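Local coordinates for protein formyltransferase PseJ (Anoxybacillus kamchatkensis G10, PDB 6EDK) that is a member of the formyltransferase family and binds N-{4-[{[(6S)-2-amino-4-oxo-3,4,5,6,7,8-hexahydropteridin-6-yl]methyl}(formyl)amino]benzoyl}-L-glutamic acid in a pocket of its fold, at residues A[37-40]-A[41-45]; A[151-154]-A[155-159]. All coordinates share one frame; numbering follows the deposited sequence.

Interaction 1 of 2, residues A[37-40]-A[41-45]. With SO4 (sulfate ion), chain C.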
# COMPACT_ATOMS: atom_id res chain seq x y z
N TRP A 37 7.66 -14.67 3.53
CA TRP A 37 8.63 -13.90 4.30
C TRP A 37 7.95 -12.98 5.29
O TRP A 37 8.48 -12.70 6.37
CB TRP A 37 9.56 -13.08 3.33
CG TRP A 37 8.83 -11.95 2.60
CD1 TRP A 37 8.29 -12.00 1.36
CD2 TRP A 37 8.61 -10.65 3.08
NE1 TRP A 37 7.68 -10.82 1.06
CE2 TRP A 37 7.87 -9.97 2.10
CE3 TRP A 37 8.88 -10.01 4.27
CZ2 TRP A 37 7.41 -8.66 2.30
CZ3 TRP A 37 8.46 -8.72 4.46
CH2 TRP A 37 7.72 -8.07 3.48
N LEU A 38 6.80 -12.41 4.91
CA LEU A 38 6.10 -11.50 5.80
C LEU A 38 5.35 -12.25 6.93
O LEU A 38 5.38 -11.83 8.09
CB LEU A 38 5.12 -10.67 4.98
CG LEU A 38 4.29 -9.62 5.72
CD1 LEU A 38 5.11 -8.75 6.58
CD2 LEU A 38 3.51 -8.82 4.70
N ARG A 39 4.72 -13.35 6.58
CA ARG A 39 4.19 -14.24 7.61
C ARG A 39 5.26 -14.57 8.63
O ARG A 39 5.07 -14.36 9.83
CB ARG A 39 3.62 -15.49 6.97
CG ARG A 39 3.30 -16.61 7.96
CD ARG A 39 2.85 -17.87 7.20
NE ARG A 39 1.46 -17.76 6.74
CZ ARG A 39 0.40 -17.95 7.54
NH1 ARG A 39 0.56 -18.24 8.84
NH2 ARG A 39 -0.83 -17.81 7.03
N ASP A 40 6.43 -15.05 8.16
CA ASP A 40 7.49 -15.43 9.08
C ASP A 40 7.95 -14.26 9.92
O ASP A 40 8.25 -14.42 11.11
CB ASP A 40 8.70 -16.00 8.32
CG ASP A 40 8.45 -17.35 7.78
OD1 ASP A 40 7.52 -18.04 8.24
OD2 ASP A 40 9.20 -17.74 6.86
N PHE A 41 8.12 -13.07 9.30
CA PHE A 41 8.57 -11.90 10.06
C PHE A 41 7.59 -11.60 11.18
O PHE A 41 7.97 -11.38 12.34
CB PHE A 41 8.69 -10.65 9.10
CG PHE A 41 8.94 -9.36 9.83
CD1 PHE A 41 10.22 -9.00 10.23
CD2 PHE A 41 7.92 -8.47 10.07
CE1 PHE A 41 10.48 -7.81 10.92
CE2 PHE A 41 8.16 -7.28 10.75
CZ PHE A 41 9.42 -6.94 11.16
N LEU A 42 6.31 -11.61 10.86
CA LEU A 42 5.31 -11.26 11.85
C LEU A 42 5.26 -12.33 12.97
O LEU A 42 5.13 -11.99 14.14
CB LEU A 42 3.94 -11.18 11.18
CG LEU A 42 3.75 -9.97 10.23
CD1 LEU A 42 2.42 -10.08 9.52
CD2 LEU A 42 3.83 -8.71 11.03
N GLU A 43 5.43 -13.58 12.59
CA GLU A 43 5.40 -14.66 13.58
C GLU A 43 6.63 -14.65 14.46
O GLU A 43 6.55 -15.12 15.59
CB GLU A 43 5.27 -16.00 12.88
CG GLU A 43 3.87 -16.24 12.34
CD GLU A 43 3.74 -17.56 11.57
OE1 GLU A 43 4.77 -18.19 11.22
OE2 GLU A 43 2.59 -17.94 11.28
N SER A 44 7.75 -14.06 14.01
CA SER A 44 8.89 -13.92 14.90
C SER A 44 8.64 -12.94 16.03
O SER A 44 9.51 -12.81 16.88
CB SER A 44 10.18 -13.52 14.08
OG SER A 44 10.14 -12.18 13.63
N PHE A 45 7.50 -12.24 16.06
CA PHE A 45 7.11 -11.44 17.23
C PHE A 45 6.14 -12.21 18.14
O PHE A 45 5.56 -11.61 19.06
CB PHE A 45 6.47 -10.11 16.82
CG PHE A 45 7.46 -9.14 16.16
CD1 PHE A 45 7.81 -9.29 14.82
CD2 PHE A 45 8.04 -8.12 16.88
CE1 PHE A 45 8.75 -8.43 14.22
CE2 PHE A 45 8.98 -7.22 16.28
CZ PHE A 45 9.32 -7.37 14.97
S SO4 C . 7.32 -15.52 -0.77
O1 SO4 C . 6.03 -16.15 -0.41
O2 SO4 C . 7.97 -16.32 -1.80
O3 SO4 C . 7.09 -14.16 -1.30
O4 SO4 C . 8.22 -15.44 0.41
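F41 sits one helical turn beyond W37, and its backbone N gives a hydrogen bond of 3.0 Å to W37 O. The F41 side chain starts against this carbonyl, with CB 3.4 Å from W37 O; its CG lies anti to the backbone N (chi1 171°), which carries the ring away from the 37-40 turn, and one face of the ring takes CE1 of F45. D40 and E43 stand on the polar side. D40 O accepts from S44 N at 3.0 Å, while the carboxylates of D40 and E43 come within 4.1 Å of each other (OD1 to OE1), a like-charge approach that R39 probably tempers. R39 NH1 reaches E43 OE2 at 3.2 Å, an i to i+4 salt bridge on the syn side of the carboxylate but 35° out of its plane. All this belongs to helix 36-43, the crossover helix of the beta-alpha-beta unit that joins strands 27-31 and 48-52. The guanidinium is held more firmly from outside the helix, since NH1 also bonds to V49 O and NE pairs with E34. On the buried side L38 CD1 packs 4.1 Å from L42 CG, with F162 and W166 of helix 147-169 against these leucines. Near the N-terminal end of the helix, W37 N donates to O4 of a sulfate, probably from the crystallisation liquor, at 3.3 Å; K36 N binds the same ion.

Interaction 2 of 2, residues A[151-154]-A[155-159]; sequences YERL and TQTIE
T155 hangs its hydroxyl over one face of the Y151 ring, OG1 lying 3.5 Å from CE1, one turn along the long helix 147-169 that packs on the mixed sheet of this formyltransferase-family fold. With chi1 at -178°, the Y151 ring swings out on the far side from its own N and lies alongside the next turn, under that hydroxyl. Y151 O accepts from T155 N at 2.9 Å. The packed part of the contact faces the protein. There L154 and I158, both buried, rest on V119 of strand 118-123, and I158 CG2 comes 3.6 Å from L154 O, the carbonyl that receives I158 N. Y151, only partly covered, is touched by N107 and I95, and the W202 ring meets it edge-to-face.

The other side is looser. E152 and Q156 are exposed and share a turn through their backbones, Q156 N giving a nearly straight bond to E152 O (170° at the hydrogen). Their polar ends stay further apart, with E152 OE1 4.3 Å from Q156 NE2. Q156 CG lies 3.4 Å from E152 O, and beyond it the chain bends at chi2. R153 stands between the two regimes: its chain bends at chi3, its guanidinium forms a salt bridge with D145, and its methylenes run beside T157, the two side chains pointing the same way.

T157 turns its OG1 back to the preceding turn, because that oxygen lies anti to its own carbonyl carbon (chi1 -54°). R153 O is therefore gripped twice, by T157 N and by T157 OG1, from opposite faces of its carbonyl plane, the hydroxyl bond measuring 2.6 Å.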
# COMPACT_ATOMS: atom_id res chain seq x y z
N TYR A 151 9.40 0.20 -10.03
CA TYR A 151 8.45 -0.65 -9.25
C TYR A 151 9.17 -1.54 -8.24
O TYR A 151 8.76 -1.64 -7.05
CB TYR A 151 7.62 -1.48 -10.22
CG TYR A 151 6.57 -2.37 -9.54
CD1 TYR A 151 6.91 -3.64 -9.08
CD2 TYR A 151 5.27 -1.91 -9.32
CE1 TYR A 151 5.95 -4.46 -8.43
CE2 TYR A 151 4.32 -2.71 -8.66
CZ TYR A 151 4.66 -3.97 -8.23
OH TYR A 151 3.70 -4.75 -7.62
N GLU A 152 10.22 -2.20 -8.67
CA GLU A 152 10.97 -3.04 -7.72
C GLU A 152 11.55 -2.22 -6.61
O GLU A 152 11.59 -2.67 -5.50
CB GLU A 152 12.09 -3.81 -8.45
CG GLU A 152 11.56 -4.99 -9.23
CD GLU A 152 10.76 -5.96 -8.32
OE1 GLU A 152 11.23 -6.25 -7.17
OE2 GLU A 152 9.66 -6.39 -8.76
N ARG A 153 12.07 -1.03 -6.89
CA ARG A 153 12.60 -0.23 -5.80
C ARG A 153 11.51 0.21 -4.81
O ARG A 153 11.74 0.24 -3.59
CB ARG A 153 13.33 1.01 -6.40
CG ARG A 153 14.07 1.76 -5.40
CD ARG A 153 14.78 3.02 -6.01
NE ARG A 153 15.86 2.57 -6.90
CZ ARG A 153 15.88 2.76 -8.20
NH1 ARG A 153 14.90 3.42 -8.80
NH2 ARG A 153 16.92 2.31 -8.89
N LEU A 154 10.31 0.56 -5.32
CA LEU A 154 9.23 0.91 -4.41
C LEU A 154 8.85 -0.30 -3.56
O LEU A 154 8.64 -0.17 -2.35
CB LEU A 154 8.00 1.37 -5.21
CG LEU A 154 8.20 2.67 -6.00
CD1 LEU A 154 6.95 2.79 -6.90
CD2 LEU A 154 8.31 3.88 -5.13
N THR A 155 8.78 -1.47 -4.18
CA THR A 155 8.39 -2.69 -3.43
C THR A 155 9.39 -2.99 -2.31
O THR A 155 9.00 -3.24 -1.16
CB THR A 155 8.31 -3.87 -4.42
OG1 THR A 155 7.15 -3.64 -5.24
CG2 THR A 155 8.17 -5.16 -3.68
N GLN A 156 10.68 -2.92 -2.61
CA GLN A 156 11.67 -3.13 -1.58
C GLN A 156 11.63 -2.07 -0.51
O GLN A 156 11.80 -2.35 0.69
CB GLN A 156 13.10 -3.14 -2.21
CG GLN A 156 13.36 -4.34 -3.11
CD GLN A 156 13.06 -5.71 -2.42
OE1 GLN A 156 13.60 -6.01 -1.36
NE2 GLN A 156 12.19 -6.52 -3.03
N THR A 157 11.41 -0.82 -0.90
CA THR A 157 11.35 0.26 0.07
C THR A 157 10.14 0.17 1.01
O THR A 157 10.27 0.38 2.21
CB THR A 157 11.34 1.61 -0.65
OG1 THR A 157 12.46 1.72 -1.56
CG2 THR A 157 11.37 2.76 0.29
N ILE A 158 8.96 -0.15 0.49
CA ILE A 158 7.82 -0.18 1.44
C ILE A 158 7.93 -1.42 2.39
O ILE A 158 7.54 -1.33 3.55
CB ILE A 158 6.48 -0.21 0.70
CG1 ILE A 158 5.33 0.15 1.69
CG2 ILE A 158 6.22 -1.52 -0.07
CD1 ILE A 158 4.07 0.61 1.01
N GLU A 159 8.45 -2.55 1.91
CA GLU A 159 8.68 -3.74 2.77
C GLU A 159 9.71 -3.41 3.80
O GLU A 159 9.53 -3.71 4.97
CB GLU A 159 9.06 -4.91 1.91
CG GLU A 159 7.95 -5.28 0.89
CD GLU A 159 8.30 -6.34 -0.12
OE1 GLU A 159 9.44 -6.87 -0.12
OE2 GLU A 159 7.42 -6.69 -0.98

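Overall arrangement
Interaction 1 closes well before interaction 2 opens in the sequence, yet the two helices meet in space: their contact centres are about 18 Å apart, and W37 CZ2 packs 3.5 Å from E159 CD. M163, one turn beyond E159, extends the same seam against W37. E159 also bonds through OE2 to the hydroxyl of Y72, whose side chain touches T155. Neither contact is at the ligand itself: the bound N-{4-[{[(6S)-2-amino-4-oxo-3,4,5,6,7,8-hexahydropteridin-6-yl]methyl}(formyl)amino]benzoyl}-L-glutamic acid is about 13 Å from the side chain of L38 and about 10 Å from that of I158. A MES molecule, probably from the crystallisation liquor, lies about 3 Å from the Y151 side chain.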